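Local coordinates for protein D-glycero-D-manno-heptose 1-phosphate kinase (Bacteroides thetaiotaomicron, PDB 3K85) that probably uses ATP to phosphorylate a heptose or related sugar, as a member of the GHMP family of small-molecule kinases, at residues M69-I74 with R87-Y92; A78-G83 with S117-C122. One frame throughout, in Å; residues are numbered along the deposited sequence.

In the fold
Helix 79-91 of this GHMP kinase takes part in both contacts. Its first turns pack on helix 115-131 in contact 2, while its last turn receives the loop after strand 62-67 in contact 1. The segments alternate along the chain, 69-74, 78-83, 87-92 and 117-122, and the contact centres lie about 13 Å apart. Contact 1 is peripheral, about 25 Å from the chain centre, against about 12 Å for contact 2. They meet where Glu73 O lies 3.7 Å from Lys82 CD. Together they join a surface loop to the helical layer of the N-terminal domain, whose glycine-rich loop before helix 115-131 probably holds ATP phosphates, as in relatives.

Contact 1 (M69-I74 with R87-Y92); sequences MSQLEI and RIIRDY
Ser70 and Ile89 meet where a surface loop folds back on the last turn of helix 79-91, a strand-loop-helix connection in the N-terminal domain of the GHMP kinase fold. Here a backbone carbonyl does the touching: Ser70 O is 3.1 Å from Ile89 CG2, and the oxygen lies against this methyl with Ile89 CB and CG1 nearly as close. Ser70 CB is 4.3 Å from the same CG2, the branch anti to the backbone N of Ile89. Next to this pair, the Gln71 chain bends at chi2 (-68°), and its amide comes beside Ile89 CB while the two side chains run past each other in opposite directions. The Gln71 side chain then meets Arg90 at about a right angle. Its amide carbon, Gln71 CD, lies in the guanidinium plane at the edge, 3.9 Å from Arg90 NH1, and the two flat groups are turned 89° apart. The aliphatic part of the arginine joins in, with Arg90 CG also 3.9 Å from Gln71 CD. Beyond this first shell, Arg90 NH2 forms a salt bridge with Asp151, which helps fix the guanidinium. The loop backbone is held in turn by neighbours on the same helix: Tyr85 OH bonds to Met69 O, and Asn86 OD1 accepts from Leu72 N. Within the helix, one turn back, Arg87 CA lies 4.0 Å above one face of the Arg90 guanidinium, offset toward its rim.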
loop_
_atom_site.group_PDB
_atom_site.type_symbol
_atom_site.label_atom_id
_atom_site.label_comp_id
_atom_site.label_asym_id
_atom_site.label_seq_id
_atom_site.Cartn_x
_atom_site.Cartn_y
_atom_site.Cartn_z
HETATM N N MSE A 69 -12.757 -16.801 37.134
HETATM C CA MSE A 69 -12.598 -18.197 36.712
HETATM C C MSE A 69 -11.585 -18.349 35.576
HETATM O O MSE A 69 -11.048 -17.363 35.083
HETATM C CB MSE A 69 -13.935 -18.748 36.223
HETATM C CG MSE A 69 -15.074 -18.605 37.202
HETATM SE SE MSE A 69 -16.646 -19.441 36.483
HETATM C CE MSE A 69 -17.794 -17.870 36.304
ATOM N N SER A 70 -11.328 -19.588 35.161
ATOM C CA SER A 70 -10.405 -19.838 34.059
ATOM C C SER A 70 -11.189 -19.726 32.762
ATOM O O SER A 70 -10.660 -19.334 31.724
ATOM C CB SER A 70 -9.789 -21.235 34.159
ATOM O OG SER A 70 -8.807 -21.295 35.169
ATOM N N GLN A 71 -12.460 -20.091 32.829
ATOM C CA GLN A 71 -13.334 -20.022 31.665
ATOM C C GLN A 71 -14.647 -19.406 32.130
ATOM O O GLN A 71 -14.963 -19.459 33.316
ATOM C CB GLN A 71 -13.600 -21.423 31.106
ATOM C CG GLN A 71 -12.389 -22.142 30.521
ATOM C CD GLN A 71 -11.873 -21.494 29.250
ATOM O OE1 GLN A 71 -11.119 -20.526 29.296
ATOM N NE2 GLN A 71 -12.289 -22.019 28.109
ATOM N N LEU A 72 -15.399 -18.812 31.208
ATOM C CA LEU A 72 -16.682 -18.210 31.549
ATOM C C LEU A 72 -17.766 -18.763 30.647
ATOM O O LEU A 72 -17.640 -18.775 29.427
ATOM C CB LEU A 72 -16.640 -16.682 31.420
ATOM C CG LEU A 72 -15.837 -15.900 32.463
ATOM C CD1 LEU A 72 -15.919 -14.411 32.146
ATOM C CD2 LEU A 72 -16.376 -16.173 33.855
ATOM N N GLU A 73 -18.840 -19.219 31.268
ATOM C CA GLU A 73 -19.967 -19.795 30.558
ATOM C C GLU A 73 -20.633 -18.812 29.599
ATOM O O GLU A 73 -20.971 -17.694 29.969
ATOM C CB GLU A 73 -20.988 -20.311 31.582
ATOM C CG GLU A 73 -21.537 -19.245 32.560
ATOM C CD GLU A 73 -20.460 -18.498 33.370
ATOM O OE1 GLU A 73 -19.663 -19.154 34.085
ATOM O OE2 GLU A 73 -20.422 -17.245 33.296
ATOM N N ILE A 74 -20.828 -19.230 28.358
ATOM C CA ILE A 74 -21.472 -18.358 27.396
ATOM C C ILE A 74 -22.978 -18.292 27.689
ATOM O O ILE A 74 -23.770 -19.037 27.111
ATOM C CB ILE A 74 -21.201 -18.848 25.936
ATOM C CG1 ILE A 74 -19.760 -18.523 25.538
ATOM C CG2 ILE A 74 -22.125 -18.150 24.943
ATOM C CD1 ILE A 74 -18.714 -19.088 26.464
ATOM N N ARG A 87 -10.707 -17.899 25.087
ATOM C CA ARG A 87 -9.732 -18.260 24.070
ATOM C C ARG A 87 -8.312 -17.917 24.503
ATOM O O ARG A 87 -7.399 -18.718 24.304
ATOM C CB ARG A 87 -10.055 -17.532 22.764
ATOM C CG ARG A 87 -9.450 -18.161 21.516
ATOM C CD ARG A 87 -10.195 -19.436 21.128
ATOM N NE ARG A 87 -9.981 -19.773 19.723
ATOM C CZ ARG A 87 -8.813 -20.162 19.236
ATOM N NH1 ARG A 87 -7.771 -20.270 20.053
ATOM N NH2 ARG A 87 -8.679 -20.411 17.938
ATOM N N ILE A 88 -8.124 -16.731 25.091
ATOM C CA ILE A 88 -6.798 -16.298 25.543
ATOM C C ILE A 88 -6.340 -17.111 26.749
ATOM O O ILE A 88 -5.149 -17.423 26.887
ATOM C CB ILE A 88 -6.754 -14.761 25.923
ATOM C CG1 ILE A 88 -6.998 -13.883 24.689
ATOM C CG2 ILE A 88 -5.387 -14.399 26.493
ATOM C CD1 ILE A 88 -6.012 -14.129 23.562
ATOM N N ILE A 89 -7.273 -17.445 27.635
ATOM C CA ILE A 89 -6.906 -18.247 28.809
ATOM C C ILE A 89 -6.441 -19.626 28.349
ATOM O O ILE A 89 -5.463 -20.155 28.875
ATOM C CB ILE A 89 -8.091 -18.427 29.801
ATOM C CG1 ILE A 89 -8.482 -17.074 30.405
ATOM C CG2 ILE A 89 -7.690 -19.394 30.922
ATOM C CD1 ILE A 89 -7.403 -16.453 31.277
ATOM N N ARG A 90 -7.137 -20.189 27.360
ATOM C CA ARG A 90 -6.790 -21.499 26.824
ATOM C C ARG A 90 -5.490 -21.500 26.029
ATOM O O ARG A 90 -4.537 -22.199 26.380
ATOM C CB ARG A 90 -7.903 -22.029 25.917
ATOM C CG ARG A 90 -9.180 -22.367 26.636
ATOM C CD ARG A 90 -9.910 -23.445 25.879
ATOM N NE ARG A 90 -10.306 -23.010 24.549
ATOM C CZ ARG A 90 -11.305 -22.167 24.308
ATOM N NH1 ARG A 90 -12.012 -21.669 25.320
ATOM N NH2 ARG A 90 -11.603 -21.833 23.059
ATOM N N ASP A 91 -5.463 -20.720 24.954
ATOM C CA ASP A 91 -4.293 -20.639 24.095
ATOM C C ASP A 91 -2.984 -20.377 24.808
ATOM O O ASP A 91 -1.939 -20.866 24.392
ATOM C CB ASP A 91 -4.505 -19.581 23.017
ATOM C CG ASP A 91 -5.358 -20.089 21.881
ATOM O OD1 ASP A 91 -5.783 -21.265 21.948
ATOM O OD2 ASP A 91 -5.602 -19.323 20.927
ATOM N N TYR A 92 -3.028 -19.616 25.888
ATOM C CA TYR A 92 -1.804 -19.322 26.606
ATOM C C TYR A 92 -1.699 -20.040 27.955
ATOM O O TYR A 92 -0.749 -19.812 28.717
ATOM C CB TYR A 92 -1.662 -17.797 26.736
ATOM C CG TYR A 92 -1.516 -17.163 25.372
ATOM C CD1 TYR A 92 -0.288 -17.194 24.704
ATOM C CD2 TYR A 92 -2.627 -16.674 24.683
ATOM C CE1 TYR A 92 -0.167 -16.766 23.388
ATOM C CE2 TYR A 92 -2.521 -16.243 23.363
ATOM C CZ TYR A 92 -1.286 -16.297 22.721
ATOM O OH TYR A 92 -1.164 -15.927 21.404
#

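Contact 2 (A78-G83 with S117-C122); sequences ASLIKG and STMVVC
Leu80 faces Met119 and Val120 in a helix-helix contact of the GHMP kinase N-terminal domain, which joins the first turns of helix 79-91 to the start of helix 115-131. The backbones come near here, with Leu80 CA 6.2 Å from Val120 CA. The bond from CA to CB of Leu80 heads toward the other helix, and CB itself is 4.5 Å from Val120 CG2. From there CG meets Val120 CG2 at 3.8 Å, the two side chains crossing at about a right angle. The tip then divides: CD2 lies against the stem of selenomethionine Met119, 4.2 Å from its CG, while CD1 stays 4.4 Å from Val120 CG2, and Leu152 also packs on the leucine. Met119 shows only its stem to Leu80, because the chain bends at chi2 and chi3 and carries the selenium end away, and the residue also packs on Thr103 and Asn105 of strand 99-105 and Ala41 of strand 39-47. The contacts across the two segments are all between apolar side chains. On Val120, chi1 of 169° sets CG1 anti to the backbone N and leaves CG2, anti to the carbonyl carbon, as the methyl that meets Leu80 CG.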
loop_
_atom_site.group_PDB
_atom_site.type_symbol
_atom_site.label_atom_id
_atom_site.label_comp_id
_atom_site.label_asym_id
_atom_site.label_seq_id
_atom_site.Cartn_x
_atom_site.Cartn_y
_atom_site.Cartn_z
ATOM N N ALA A 78 -22.546 -10.672 26.969
ATOM C CA ALA A 78 -21.140 -10.313 26.825
ATOM C C ALA A 78 -20.405 -11.515 26.244
ATOM O O ALA A 78 -19.337 -11.892 26.716
ATOM C CB ALA A 78 -20.550 -9.930 28.178
ATOM N N SER A 79 -20.999 -12.121 25.223
ATOM C CA SER A 79 -20.403 -13.284 24.580
ATOM C C SER A 79 -19.016 -12.948 24.029
ATOM O O SER A 79 -18.037 -13.658 24.297
ATOM C CB SER A 79 -21.308 -13.773 23.447
ATOM O OG SER A 79 -22.561 -14.223 23.941
ATOM N N LEU A 80 -18.941 -11.856 23.267
ATOM C CA LEU A 80 -17.690 -11.407 22.667
ATOM C C LEU A 80 -16.550 -11.318 23.672
ATOM O O LEU A 80 -15.460 -11.836 23.429
ATOM C CB LEU A 80 -17.906 -10.059 21.994
ATOM C CG LEU A 80 -18.340 -10.084 20.526
ATOM C CD1 LEU A 80 -19.222 -11.262 20.239
ATOM C CD2 LEU A 80 -19.039 -8.785 20.206
ATOM N N ILE A 81 -16.797 -10.664 24.799
ATOM C CA ILE A 81 -15.782 -10.531 25.838
ATOM C C ILE A 81 -15.433 -11.901 26.414
ATOM O O ILE A 81 -14.260 -12.242 26.608
ATOM C CB ILE A 81 -16.284 -9.640 26.980
ATOM C CG1 ILE A 81 -16.369 -8.191 26.500
ATOM C CG2 ILE A 81 -15.382 -9.778 28.198
ATOM C CD1 ILE A 81 -16.850 -7.237 27.570
ATOM N N LYS A 82 -16.467 -12.683 26.701
ATOM C CA LYS A 82 -16.274 -14.017 27.251
ATOM C C LYS A 82 -15.519 -14.904 26.255
ATOM O O LYS A 82 -14.595 -15.626 26.630
ATOM C CB LYS A 82 -17.637 -14.609 27.621
ATOM C CG LYS A 82 -18.295 -13.864 28.785
ATOM C CD LYS A 82 -19.732 -14.303 29.024
ATOM C CE LYS A 82 -20.334 -13.561 30.208
ATOM N NZ LYS A 82 -21.762 -13.924 30.404
ATOM N N GLY A 83 -15.907 -14.840 24.985
ATOM C CA GLY A 83 -15.217 -15.625 23.973
ATOM C C GLY A 83 -13.720 -15.305 23.922
ATOM O O GLY A 83 -12.870 -16.203 23.946
ATOM N N SER A 117 -17.013 -8.001 14.490
ATOM C CA SER A 117 -15.618 -8.351 14.248
ATOM C C SER A 117 -14.682 -7.242 14.741
ATOM O O SER A 117 -13.634 -7.507 15.331
ATOM C CB SER A 117 -15.411 -8.603 12.760
ATOM O OG SER A 117 -16.315 -9.596 12.299
ATOM N N THR A 118 -15.070 -5.995 14.513
ATOM C CA THR A 118 -14.250 -4.881 14.952
ATOM C C THR A 118 -14.081 -4.941 16.458
ATOM O O THR A 118 -12.959 -4.784 16.963
ATOM C CB THR A 118 -14.876 -3.540 14.546
ATOM O OG1 THR A 118 -14.716 -3.359 13.137
ATOM C CG2 THR A 118 -14.218 -2.387 15.277
HETATM N N MSE A 119 -15.175 -5.202 17.178
HETATM C CA MSE A 119 -15.110 -5.276 18.640
HETATM C C MSE A 119 -14.260 -6.435 19.157
HETATM O O MSE A 119 -13.533 -6.286 20.154
HETATM C CB MSE A 119 -16.515 -5.355 19.249
HETATM C CG MSE A 119 -16.513 -5.532 20.773
HETATM SE SE MSE A 119 -15.576 -4.123 21.762
HETATM C CE MSE A 119 -16.858 -2.702 21.408
ATOM N N VAL A 120 -14.363 -7.593 18.504
ATOM C CA VAL A 120 -13.560 -8.757 18.898
ATOM C C VAL A 120 -12.074 -8.390 18.735
ATOM O O VAL A 120 -11.256 -8.659 19.616
ATOM C CB VAL A 120 -13.881 -9.997 18.014
ATOM C CG1 VAL A 120 -12.856 -11.103 18.268
ATOM C CG2 VAL A 120 -15.283 -10.507 18.317
ATOM N N VAL A 121 -11.731 -7.758 17.617
ATOM C CA VAL A 121 -10.350 -7.342 17.389
ATOM C C VAL A 121 -9.928 -6.372 18.488
ATOM O O VAL A 121 -8.876 -6.524 19.097
ATOM C CB VAL A 121 -10.184 -6.641 16.010
ATOM C CG1 VAL A 121 -8.737 -6.107 15.844
ATOM C CG2 VAL A 121 -10.538 -7.628 14.888
ATOM N N CYS A 122 -10.766 -5.378 18.748
ATOM C CA CYS A 122 -10.475 -4.399 19.784
ATOM C C CYS A 122 -10.217 -5.087 21.121
ATOM O O CYS A 122 -9.223 -4.820 21.788
ATOM C CB CYS A 122 -11.647 -3.412 19.920
ATOM S SG CYS A 122 -11.357 -2.148 21.160
#